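PDB 3PPB: putative tetR family transcription regulator from Shewanella loihica, which probably binds DNA through a helix-turn-helix motif and regulates transcription, as other members of the TetR family do. Local coordinates for residues Q20-Q25 against P51-L56; T34-A39 against G44-H49. One frame throughout, in Å; residues are numbered along the deposited sequence.

How the interactions relate
Both contacts lie at the predicted DNA-binding end of the chain, on the same side of its centre, with their own centres about 11 Å apart. Along the sequence interaction 2 is nested in the loop that interaction 1 closes: helix 10-24 is followed by helices 32-39 and 43-49, and helix 53-74 ends the series. Interaction 1 therefore joins the two outer helices, and interaction 2 joins the two helices of the predicted helix-turn-helix. Ile-35 ties them together, its CD1 lying 3.8 Å from Phe-22 CE1 and also packing on Leu-56. Through Ile-35 the apolar contacts of the predicted helix-turn-helix run on to helix 53-74, which leads into the rest of the chain.

Interaction 1 (Q20-Q25 against P51-L56); sequences QLFVSQ and PSKEQL
Phe-22 of helix 10-24 points its ring at the first turn of helix 53-74, where it meets Lys-53 and Leu-56. That turn starts at Ser-52, the N-cap: its OG accepts from Gln-55 N at 3.1 Å, with an N-H...O angle of 159°, a capping bond that closes the first turn of the helix presenting both contact residues. Lys-53 comes next. Its aliphatic CG lies 4.1 Å from Phe-22 CZ, at the edge of the ring and near its plane, so the lysine touches the phenylalanine with methylene rather than with charge. The chain then bends at chi3 (67°) and carries the ammonium group past the ring to the loop after helix 10-24, where NZ donates to the carbonyl oxygens of Phe-27 and Thr-30 and makes a cation-pi contact with the Phe-27 ring. These partners hold the far end of a side chain whose aliphatic stem packs on the Phe-22 ring. The arrangement belongs to the TetR-type DNA-binding domain, a three-helix bundle in which the first helix packs against the start of the fourth, with the predicted helix-turn-helix between them in sequence. One turn further on, Leu-56 CB points toward helix 10-24, and its branch carbon CG lies 4.4 Å from Phe-22 CE2, obliquely to the ring. Ile-14, Leu-15 and Ala-18 of helix 10-24 also pack on this leucine, and Ile-35 of helix 32-39 touches both it and Phe-22. The backbone oxygen of Phe-22 is hydrogen-bonded to Tyr-110 OH in helix 101-110.

Interaction 2 (T34-A39 against G44-H49); sequences TIAREA and GTLFHH
Leu-46 reaches from helix 43-49 to helix 32-39 with a single methyl, CD1, which settles against Ile-35 and Ala-36. The tightest approach is to the branch methyl of the isoleucine, Ile-35 CG2, 3.6 Å from Leu-46 CD1. The same CD1 is 3.7 Å from the backbone nitrogen of Ala-36 and 4.1 Å from its CB, so the methyl rests partly on the main chain of the facing helix, consistent with the small side chain there. The leucine and isoleucine side chains cross at about a right angle, and all three residues are buried. With CG anti to the backbone N (chi1 -170°), Leu-46 extends across the gap between the helices, whose nearest alpha carbons, those of Ala-36 and Leu-46, are 6.2 Å apart. Its other methyl, CD2, sits over the centre of the Phe-47 ring, 4.2 Å above the plane. Ile-35 divides its branches in turn: CG2 serves Leu-46, while CG1, placed beside the backbone N at chi1 -59°, leads CD1 to interaction 1. Further out, Val-41 in the turn packs on Ala-36, and Thr-32 touches both Leu-46 and Phe-47. At the start of helix 32-39 the hydroxyls of Thr-34 and Ser-31 are hydrogen-bonded, and Thr-17 of helix 10-24 lies against Glu-38 and Ala-39. Two short helices joined by a brief turn and packed together through apolar residues on their facing sides form the helix-turn-helix predicted here; helix 43-49 would then correspond to the recognition helix, which in TetR relatives enters the DNA major groove.

Interaction 1 (Q20-Q25 against P51-L56)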
# COMPACT_ATOMS: atom_id res chain seq x y z
N GLN A 20 19.34 -1.18 0.74
CA GLN A 20 19.36 -1.90 2.01
C GLN A 20 18.94 -0.99 3.18
O GLN A 20 18.07 -1.36 3.97
CB GLN A 20 20.76 -2.48 2.28
CG GLN A 20 21.15 -3.63 1.36
N LEU A 21 19.55 0.20 3.28
CA LEU A 21 19.30 1.10 4.40
C LEU A 21 17.93 1.76 4.37
O LEU A 21 17.31 1.88 5.42
CB LEU A 21 20.39 2.17 4.50
CG LEU A 21 21.79 1.66 4.89
CD1 LEU A 21 22.83 2.70 4.61
CD2 LEU A 21 21.84 1.25 6.37
N PHE A 22 17.44 2.18 3.18
CA PHE A 22 16.10 2.79 3.06
C PHE A 22 15.02 1.78 3.45
O PHE A 22 13.94 2.19 3.88
CB PHE A 22 15.84 3.33 1.64
CG PHE A 22 16.63 4.56 1.23
CD1 PHE A 22 17.26 5.35 2.19
CD2 PHE A 22 16.72 4.93 -0.10
CE1 PHE A 22 17.97 6.49 1.82
CE2 PHE A 22 17.43 6.07 -0.48
CZ PHE A 22 18.06 6.84 0.48
N VAL A 23 15.30 0.48 3.34
CA VAL A 23 14.33 -0.54 3.73
C VAL A 23 14.44 -0.82 5.24
O VAL A 23 13.41 -0.85 5.92
CB VAL A 23 14.51 -1.82 2.88
CG1 VAL A 23 13.89 -3.04 3.57
CG2 VAL A 23 13.95 -1.63 1.48
N SER A 24 15.66 -1.05 5.77
CA SER A 24 15.82 -1.41 7.18
C SER A 24 15.70 -0.23 8.14
O SER A 24 15.27 -0.44 9.27
CB SER A 24 17.15 -2.12 7.41
OG SER A 24 18.23 -1.38 6.86
N GLN A 25 16.04 1.00 7.70
CA GLN A 25 16.02 2.19 8.58
C GLN A 25 15.14 3.34 8.09
O GLN A 25 15.05 4.36 8.78
CB GLN A 25 17.44 2.73 8.73
CG GLN A 25 18.38 1.83 9.49
CD GLN A 25 19.80 2.34 9.51
OE1 GLN A 25 20.74 1.59 9.81
NE2 GLN A 25 20.00 3.62 9.20
N PRO A 51 23.16 14.61 -5.93
CA PRO A 51 23.26 15.89 -5.20
C PRO A 51 22.46 15.98 -3.89
O PRO A 51 22.82 16.77 -3.01
CB PRO A 51 22.77 16.92 -6.22
CG PRO A 51 23.07 16.30 -7.54
CD PRO A 51 22.75 14.84 -7.33
N SER A 52 21.42 15.16 -3.75
CA SER A 52 20.61 15.13 -2.54
C SER A 52 20.19 13.69 -2.26
O SER A 52 20.28 12.83 -3.14
CB SER A 52 19.41 16.06 -2.65
OG SER A 52 18.43 15.56 -3.54
N LYS A 53 19.75 13.42 -1.01
CA LYS A 53 19.29 12.10 -0.60
C LYS A 53 17.98 11.78 -1.32
O LYS A 53 17.73 10.62 -1.65
CB LYS A 53 19.12 12.06 0.92
CG LYS A 53 19.15 10.65 1.50
CD LYS A 53 19.12 10.68 3.03
CE LYS A 53 17.81 11.19 3.59
NZ LYS A 53 17.80 11.15 5.06
N GLU A 54 17.18 12.83 -1.61
CA GLU A 54 15.93 12.80 -2.36
C GLU A 54 16.18 12.28 -3.79
O GLU A 54 15.47 11.38 -4.23
CB GLU A 54 15.31 14.22 -2.41
CG GLU A 54 14.65 14.68 -1.12
CD GLU A 54 15.54 15.06 0.05
OE1 GLU A 54 16.74 15.34 -0.17
OE2 GLU A 54 15.02 15.10 1.18
N GLN A 55 17.22 12.82 -4.48
CA GLN A 55 17.58 12.39 -5.84
C GLN A 55 18.05 10.93 -5.86
O GLN A 55 17.70 10.20 -6.78
CB GLN A 55 18.65 13.31 -6.44
CG GLN A 55 18.00 14.46 -7.20
CD GLN A 55 18.97 15.55 -7.56
OE1 GLN A 55 19.12 16.54 -6.83
NE2 GLN A 55 19.61 15.42 -8.71
N LEU A 56 18.81 10.51 -4.82
CA LEU A 56 19.26 9.12 -4.68
C LEU A 56 18.03 8.20 -4.55
O LEU A 56 17.97 7.18 -5.24
CB LEU A 56 20.22 8.98 -3.49
CG LEU A 56 20.71 7.57 -3.07
CD1 LEU A 56 21.24 6.74 -4.26
CD2 LEU A 56 21.78 7.68 -1.97

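Interaction 2 (T34-A39 against G44-H49)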
# COMPACT_ATOMS: atom_id res chain seq x y z
N THR A 34 26.07 7.54 6.61
CA THR A 34 25.88 6.10 6.78
C THR A 34 25.92 5.41 5.42
O THR A 34 26.63 4.42 5.29
CB THR A 34 24.58 5.79 7.52
OG1 THR A 34 24.57 6.46 8.77
CG2 THR A 34 24.38 4.30 7.74
N ILE A 35 25.21 5.94 4.41
CA ILE A 35 25.17 5.35 3.06
C ILE A 35 26.58 5.28 2.48
O ILE A 35 26.99 4.20 2.05
CB ILE A 35 24.22 6.09 2.07
CG1 ILE A 35 22.76 6.13 2.59
CG2 ILE A 35 24.31 5.46 0.66
CD1 ILE A 35 21.76 7.08 1.77
N ALA A 36 27.30 6.42 2.49
CA ALA A 36 28.66 6.54 1.97
C ALA A 36 29.60 5.54 2.63
O ALA A 36 30.27 4.79 1.91
CB ALA A 36 29.19 7.96 2.16
N ARG A 37 29.61 5.49 3.98
CA ARG A 37 30.45 4.59 4.78
C ARG A 37 30.16 3.13 4.45
O ARG A 37 31.10 2.39 4.11
CB ARG A 37 30.22 4.83 6.28
CG ARG A 37 31.16 4.01 7.18
CD ARG A 37 30.93 4.26 8.67
NE ARG A 37 29.58 3.89 9.11
CZ ARG A 37 28.63 4.78 9.40
NH1 ARG A 37 28.87 6.08 9.27
NH2 ARG A 37 27.44 4.37 9.81
N GLU A 38 28.88 2.72 4.52
CA GLU A 38 28.48 1.35 4.24
C GLU A 38 28.82 0.97 2.78
O GLU A 38 29.13 -0.19 2.53
CB GLU A 38 27.00 1.12 4.54
CG GLU A 38 26.63 1.25 6.01
CD GLU A 38 26.90 0.02 6.84
OE1 GLU A 38 28.08 -0.25 7.15
OE2 GLU A 38 25.91 -0.67 7.20
N ALA A 39 28.82 1.94 1.84
CA ALA A 39 29.15 1.70 0.43
C ALA A 39 30.66 1.65 0.22
O ALA A 39 31.14 1.02 -0.72
CB ALA A 39 28.52 2.77 -0.47
N GLY A 44 31.79 13.03 -0.40
CA GLY A 44 31.96 13.85 -1.60
C GLY A 44 31.59 13.11 -2.87
O GLY A 44 30.92 13.67 -3.74
N THR A 45 31.99 11.82 -2.97
CA THR A 45 31.67 10.93 -4.10
C THR A 45 30.15 10.66 -4.16
O THR A 45 29.59 10.61 -5.26
CB THR A 45 32.46 9.63 -3.98
OG1 THR A 45 33.84 9.94 -3.81
CG2 THR A 45 32.27 8.72 -5.18
N LEU A 46 29.49 10.50 -2.98
CA LEU A 46 28.05 10.27 -2.94
C LEU A 46 27.30 11.47 -3.54
O LEU A 46 26.36 11.26 -4.32
CB LEU A 46 27.56 10.00 -1.51
CG LEU A 46 26.10 9.52 -1.37
CD1 LEU A 46 25.98 8.54 -0.25
CD2 LEU A 46 25.13 10.68 -1.13
N PHE A 47 27.70 12.70 -3.15
CA PHE A 47 27.02 13.92 -3.61
C PHE A 47 27.30 14.24 -5.07
O PHE A 47 26.46 14.90 -5.69
CB PHE A 47 27.32 15.11 -2.70
CG PHE A 47 26.61 14.96 -1.37
CD1 PHE A 47 25.21 15.01 -1.31
CD2 PHE A 47 27.31 14.69 -0.21
CE1 PHE A 47 24.55 14.82 -0.09
CE2 PHE A 47 26.65 14.52 1.00
CZ PHE A 47 25.27 14.58 1.05
N HIS A 48 28.42 13.75 -5.63
CA HIS A 48 28.74 13.93 -7.04
C HIS A 48 27.69 13.24 -7.91
O HIS A 48 27.06 13.89 -8.74
CB HIS A 48 30.15 13.39 -7.36
CG HIS A 48 30.45 13.33 -8.83
ND1 HIS A 48 30.69 14.49 -9.57
CD2 HIS A 48 30.55 12.26 -9.65
CE1 HIS A 48 30.92 14.08 -10.81
NE2 HIS A 48 30.85 12.75 -10.91
N HIS A 49 27.46 11.93 -7.68
CA HIS A 49 26.46 11.15 -8.41
C HIS A 49 25.04 11.52 -7.98
O HIS A 49 24.15 11.55 -8.83
CB HIS A 49 26.68 9.63 -8.23
CG HIS A 49 28.02 9.13 -8.70
ND1 HIS A 49 28.92 8.55 -7.82
CD2 HIS A 49 28.56 9.13 -9.94
CE1 HIS A 49 29.97 8.21 -8.55
NE2 HIS A 49 29.80 8.54 -9.83